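Local coordinates for putative uncharacterized protein (Trichoplax adhaerens, PDB 5OI9) that probably takes part in centriole assembly as a STIL-family protein, represented here by its N-terminal domain, at residues 87-92 / 118-123; 231-236 / 295-300. All blocks are in the same frame, centred on the assembly; numbering follows the deposited sequence.

Interaction 1: residues 87-92 / 118-123; sequences INIDRF and VIIPLS
Ile89 meets Ile120 tip to tip, its CD1 lying 3.8 Å from Ile120 CD1. The chain of Ile89 is extended at its end (chi2 -179°), which carries CD1 out toward the other strand; Ile120 answers with a CD1 rotated off a staggered position (chi2 101°). Towards one end Ile87 crosses Val118 at about a right angle, with Ile87 CG2 4.2 Å from Val118 CG1. At the other end the ring of Phe92 offers its edge to Leu122, with Phe92 CD1 4.4 Å from Leu122 CD2.

The axes of the two short segments come no closer than 9.1 Å and cross at 68°, so the strands are not sheet neighbours: each pairs antiparallel with strand 69-79, which lies between them, and their side chains meet across it. A classic beta bulge at Asp90 and Arg91, both facing Leu74, is consistent with Phe92, rather than Arg91, continuing the apolar row begun by Ile87 and Ile89. Arg91 instead makes salt bridges with Asp90 and Asp117, while helix 45-61 packs on Phe92 and Leu122. Across the two segments only hydrocarbon meets hydrocarbon, so the direct contact rests on apolar packing and burial, while pairing with strand 69-79 also fixes their position.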
loop_
_atom_site.group_PDB
_atom_site.type_symbol
_atom_site.label_atom_id
_atom_site.label_comp_id
_atom_site.label_asym_id
_atom_site.label_seq_id
_atom_site.Cartn_x
_atom_site.Cartn_y
_atom_site.Cartn_z
ATOM N N ILE A 87 -4.144 6.230 6.659
ATOM C CA ILE A 87 -3.253 7.153 5.963
ATOM C C ILE A 87 -3.386 8.517 6.628
ATOM O O ILE A 87 -4.482 9.086 6.677
ATOM C CB ILE A 87 -3.578 7.236 4.463
ATOM C CG1 ILE A 87 -3.612 5.838 3.839
ATOM C CG2 ILE A 87 -2.567 8.120 3.745
ATOM C CD1 ILE A 87 -2.325 5.068 4.002
ATOM N N ASN A 88 -2.277 9.040 7.145
ATOM C CA ASN A 88 -2.256 10.330 7.833
ATOM C C ASN A 88 -1.667 11.364 6.880
ATOM O O ASN A 88 -0.453 11.406 6.670
ATOM C CB ASN A 88 -1.453 10.242 9.127
ATOM C CG ASN A 88 -1.585 11.488 9.987
ATOM O OD1 ASN A 88 -2.634 12.131 10.011
ATOM N ND2 ASN A 88 -0.517 11.836 10.694
ATOM N N ILE A 89 -2.528 12.204 6.312
ATOM C CA ILE A 89 -2.131 13.210 5.333
ATOM C C ILE A 89 -1.984 14.546 6.048
ATOM O O ILE A 89 -2.960 15.073 6.599
ATOM C CB ILE A 89 -3.152 13.308 4.188
ATOM C CG1 ILE A 89 -3.345 11.944 3.524
ATOM C CG2 ILE A 89 -2.718 14.351 3.171
ATOM C CD1 ILE A 89 -4.328 11.958 2.371
ATOM N N ASP A 90 -0.769 15.109 6.032
ATOM C CA ASP A 90 -0.512 16.339 6.773
ATOM C C ASP A 90 0.464 17.286 6.079
ATOM O O ASP A 90 0.926 18.242 6.713
ATOM C CB ASP A 90 0.017 16.012 8.176
ATOM C CG ASP A 90 1.375 15.333 8.147
ATOM O OD1 ASP A 90 1.701 14.691 7.125
ATOM O OD2 ASP A 90 2.118 15.441 9.144
ATOM N N ARG A 91 0.789 17.067 4.807
ATOM C CA ARG A 91 1.759 17.906 4.117
ATOM C C ARG A 91 1.270 18.226 2.714
ATOM O O ARG A 91 0.842 17.330 1.981
ATOM C CB ARG A 91 3.130 17.226 4.047
ATOM C CG ARG A 91 3.924 17.289 5.337
ATOM C CD ARG A 91 5.101 16.342 5.271
ATOM N NE ARG A 91 4.655 14.952 5.261
ATOM C CZ ARG A 91 5.299 13.966 4.649
ATOM N NH1 ARG A 91 6.417 14.216 3.979
ATOM N NH2 ARG A 91 4.818 12.730 4.696
ATOM N N PHE A 92 1.339 19.503 2.353
ATOM C CA PHE A 92 1.058 19.958 1.001
ATOM C C PHE A 92 2.368 20.186 0.261
ATOM O O PHE A 92 3.345 20.672 0.839
ATOM C CB PHE A 92 0.234 21.246 1.013
ATOM C CG PHE A 92 0.205 21.960 -0.308
ATOM C CD1 PHE A 92 -0.552 21.470 -1.359
ATOM C CD2 PHE A 92 0.939 23.119 -0.500
ATOM C CE1 PHE A 92 -0.578 22.123 -2.574
ATOM C CE2 PHE A 92 0.917 23.777 -1.714
ATOM C CZ PHE A 92 0.156 23.280 -2.753
ATOM N N VAL A 118 3.463 8.517 1.470
ATOM C CA VAL A 118 2.352 8.231 0.571
ATOM C C VAL A 118 2.172 9.435 -0.347
ATOM O O VAL A 118 1.998 10.563 0.125
ATOM C CB VAL A 118 1.066 7.935 1.355
ATOM C CG1 VAL A 118 -0.098 7.711 0.401
ATOM C CG2 VAL A 118 1.262 6.727 2.263
ATOM N N ILE A 119 2.234 9.202 -1.655
ATOM C CA ILE A 119 2.082 10.268 -2.638
ATOM C C ILE A 119 0.626 10.304 -3.080
ATOM O O ILE A 119 0.121 9.338 -3.663
ATOM C CB ILE A 119 3.018 10.065 -3.838
ATOM C CG1 ILE A 119 4.459 9.839 -3.368
ATOM C CG2 ILE A 119 2.941 11.261 -4.777
ATOM C CD1 ILE A 119 5.080 11.039 -2.689
ATOM N N ILE A 120 -0.051 11.414 -2.802
ATOM C CA ILE A 120 -1.454 11.572 -3.179
ATOM C C ILE A 120 -1.576 12.708 -4.187
ATOM O O ILE A 120 -1.450 13.883 -3.814
ATOM C CB ILE A 120 -2.345 11.834 -1.954
ATOM C CG1 ILE A 120 -2.134 10.757 -0.888
ATOM C CG2 ILE A 120 -3.809 11.890 -2.369
ATOM C CD1 ILE A 120 -1.234 11.191 0.254
ATOM N N PRO A 121 -1.811 12.410 -5.465
ATOM C CA PRO A 121 -2.080 13.483 -6.431
ATOM C C PRO A 121 -3.305 14.280 -6.012
ATOM O O PRO A 121 -4.345 13.716 -5.664
ATOM C CB PRO A 121 -2.313 12.726 -7.745
ATOM C CG PRO A 121 -1.647 11.398 -7.547
ATOM C CD PRO A 121 -1.816 11.080 -6.095
ATOM N N LEU A 122 -3.169 15.603 -6.033
ATOM C CA LEU A 122 -4.220 16.513 -5.598
ATOM C C LEU A 122 -4.632 17.394 -6.766
ATOM O O LEU A 122 -3.814 18.159 -7.289
ATOM C CB LEU A 122 -3.757 17.373 -4.421
ATOM C CG LEU A 122 -4.731 18.472 -3.995
ATOM C CD1 LEU A 122 -6.033 17.866 -3.504
ATOM C CD2 LEU A 122 -4.113 19.365 -2.930
ATOM N N SER A 123 -5.890 17.279 -7.175
ATOM C CA SER A 123 -6.475 18.140 -8.191
ATOM C C SER A 123 -7.456 19.087 -7.521
ATOM O O SER A 123 -8.360 18.643 -6.804
ATOM C CB SER A 123 -7.189 17.322 -9.270
ATOM O OG SER A 123 -6.262 16.623 -10.082
#

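Interaction 2: residues 231-236 / 295-300; sequences GYVAIN and GFILVL
Val233 carries more than half of the 99 Å² buried here, contributing 53 Å² against 26 Å² from Ile297 and 19 Å² from Val299. Its two methyl groups divide the work. CG1 of Val233 approaches CG2 of Ile297 at 4.2 Å, and CG2 of Val233 lies 4.4 Å from CG2 of Val299. One branched side chain therefore meets two residues that sit two positions apart on the same face of their strand. On Ile297 the touching group is the short branch: with CG1 anti to the backbone N (chi1 -167°), CG2 is left close to both the N and the carbonyl carbon, and it is this methyl that Val233 reaches.

Backbone evidence places the contact one strand further apart than direct pairing. The nearest CA atoms, those of Val233 and Ile297, are 7.9 Å apart, and Val233 hydrogen-bonds through its backbone to Val257 and Gly258 of strand 256-264. That strand runs antiparallel to 229-235 and parallel to 296-302, so the valine reaches over the intervening strand 256-264 of the mixed sheet. Strands 256-264 and 296-302, with helix 270-281 between them in sequence, form a beta-alpha-beta crossover. The helix packs against Tyr232, Phe296 and Leu298, residues that take no part in the Val233 cluster; Leu298 sets off from its backbone away from strand 229-235, whereas Ile297 and Val299 set off toward it. On the Val233 face, Trp18 touches Ile297, and Phe310 of strand 309-314 touches Val299.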
loop_
_atom_site.group_PDB
_atom_site.type_symbol
_atom_site.label_atom_id
_atom_site.label_comp_id
_atom_site.label_asym_id
_atom_site.label_seq_id
_atom_site.Cartn_x
_atom_site.Cartn_y
_atom_site.Cartn_z
ATOM N N GLY A 231 12.323 -11.248 2.040
ATOM C CA GLY A 231 13.219 -11.682 0.995
ATOM C C GLY A 231 12.592 -12.812 0.215
ATOM O O GLY A 231 11.367 -12.972 0.218
ATOM N N TYR A 232 13.416 -13.615 -0.443
ATOM C CA TYR A 232 12.909 -14.663 -1.309
ATOM C C TYR A 232 13.575 -15.985 -0.953
ATOM O O TYR A 232 14.621 -16.024 -0.299
ATOM C CB TYR A 232 13.113 -14.280 -2.784
ATOM C CG TYR A 232 12.413 -12.976 -3.098
ATOM C CD1 TYR A 232 11.069 -12.955 -3.441
ATOM C CD2 TYR A 232 13.080 -11.762 -2.994
ATOM C CE1 TYR A 232 10.413 -11.764 -3.701
ATOM C CE2 TYR A 232 12.436 -10.564 -3.253
ATOM C CZ TYR A 232 11.101 -10.572 -3.608
ATOM O OH TYR A 232 10.447 -9.383 -3.865
ATOM N N VAL A 233 12.928 -17.072 -1.363
ATOM C CA VAL A 233 13.338 -18.422 -0.997
ATOM C C VAL A 233 13.747 -19.156 -2.263
ATOM O O VAL A 233 12.945 -19.301 -3.195
ATOM C CB VAL A 233 12.220 -19.181 -0.265
ATOM C CG1 VAL A 233 12.683 -20.590 0.085
ATOM C CG2 VAL A 233 11.794 -18.426 0.982
ATOM N N ALA A 234 14.990 -19.617 -2.294
ATOM C CA ALA A 234 15.496 -20.450 -3.368
ATOM C C ALA A 234 15.582 -21.893 -2.876
ATOM O O ALA A 234 15.332 -22.195 -1.706
ATOM C CB ALA A 234 16.849 -19.930 -3.853
ATOM N N ILE A 235 15.936 -22.800 -3.779
ATOM C CA ILE A 235 15.983 -24.224 -3.467
ATOM C C ILE A 235 17.160 -24.841 -4.209
ATOM O O ILE A 235 17.486 -24.429 -5.328
ATOM C CB ILE A 235 14.648 -24.918 -3.821
ATOM C CG1 ILE A 235 14.615 -26.357 -3.302
ATOM C CG2 ILE A 235 14.394 -24.882 -5.322
ATOM C CD1 ILE A 235 13.245 -27.003 -3.397
ATOM N N ASN A 236 17.815 -25.812 -3.575
ATOM C CA ASN A 236 18.988 -26.469 -4.137
ATOM C C ASN A 236 18.645 -27.891 -4.576
ATOM O O ASN A 236 17.490 -28.327 -4.525
ATOM C CB ASN A 236 20.148 -26.463 -3.134
ATOM C CG ASN A 236 19.813 -27.175 -1.833
ATOM O OD1 ASN A 236 18.782 -27.839 -1.711
ATOM N ND2 ASN A 236 20.695 -27.042 -0.851
ATOM N N GLY A 295 1.121 -22.977 -5.911
ATOM C CA GLY A 295 1.336 -22.782 -4.494
ATOM C C GLY A 295 2.797 -22.487 -4.237
ATOM O O GLY A 295 3.672 -23.156 -4.794
ATOM N N PHE A 296 3.085 -21.476 -3.425
ATOM C CA PHE A 296 4.457 -21.132 -3.094
ATOM C C PHE A 296 4.591 -21.044 -1.582
ATOM O O PHE A 296 3.601 -20.949 -0.853
ATOM C CB PHE A 296 4.905 -19.821 -3.764
ATOM C CG PHE A 296 4.104 -18.614 -3.358
ATOM C CD1 PHE A 296 4.535 -17.795 -2.327
ATOM C CD2 PHE A 296 2.935 -18.286 -4.024
ATOM C CE1 PHE A 296 3.809 -16.675 -1.960
ATOM C CE2 PHE A 296 2.204 -17.169 -3.663
ATOM C CZ PHE A 296 2.641 -16.363 -2.629
ATOM N N ILE A 297 5.824 -21.100 -1.120
ATOM C CA ILE A 297 6.083 -21.243 0.306
ATOM C C ILE A 297 6.308 -19.869 0.916
ATOM O O ILE A 297 6.857 -18.958 0.288
ATOM C CB ILE A 297 7.278 -22.187 0.568
ATOM C CG1 ILE A 297 7.336 -22.576 2.047
ATOM C CG2 ILE A 297 8.587 -21.542 0.123
ATOM C CD1 ILE A 297 8.181 -23.797 2.328
ATOM N N LEU A 298 5.844 -19.717 2.152
ATOM C CA LEU A 298 6.113 -18.541 2.965
ATOM C C LEU A 298 6.747 -19.009 4.264
ATOM O O LEU A 298 6.143 -19.791 5.003
ATOM C CB LEU A 298 4.832 -17.748 3.242
ATOM C CG LEU A 298 4.882 -16.758 4.409
ATOM C CD1 LEU A 298 5.849 -15.618 4.125
ATOM C CD2 LEU A 298 3.484 -16.224 4.702
ATOM N N VAL A 299 7.970 -18.558 4.523
ATOM C CA VAL A 299 8.644 -18.793 5.793
ATOM C C VAL A 299 8.441 -17.538 6.627
ATOM O O VAL A 299 9.009 -16.483 6.329
ATOM C CB VAL A 299 10.132 -19.116 5.598
ATOM C CG1 VAL A 299 10.787 -19.421 6.931
ATOM C CG2 VAL A 299 10.296 -20.290 4.643
ATOM N N LEU A 300 7.610 -17.639 7.660
ATOM C CA LEU A 300 7.141 -16.481 8.413
ATOM C C LEU A 300 7.821 -16.457 9.776
ATOM O O LEU A 300 7.532 -17.298 10.635
ATOM C CB LEU A 300 5.622 -16.516 8.558
ATOM C CG LEU A 300 4.959 -15.245 9.090
ATOM C CD1 LEU A 300 5.278 -14.062 8.189
ATOM C CD2 LEU A 300 3.457 -15.443 9.208
#

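The first strand, 27-29, belongs to the seven-stranded mixed sheet of interaction 2, but the path soon moves to the larger, nine-stranded sheet, where interaction 1 closes a loop of 25 residues between 87-92 and 118-123. That loop contains no helix. Interaction 2 opens only after it has closed, so the two are in series, neither nesting nor crossing. Its 58-residue loop, from 231-236 to 295-300, includes strands 241-245 and 256-264 and helix 270-281. Strands 322-334 and 343-348 then return to the larger sheet. Interactions 1 and 2 lie on opposite sides of the chain's centre, their centres about 35 Å apart and their nearest atoms about 20 Å apart; each ties strands within its own sheet.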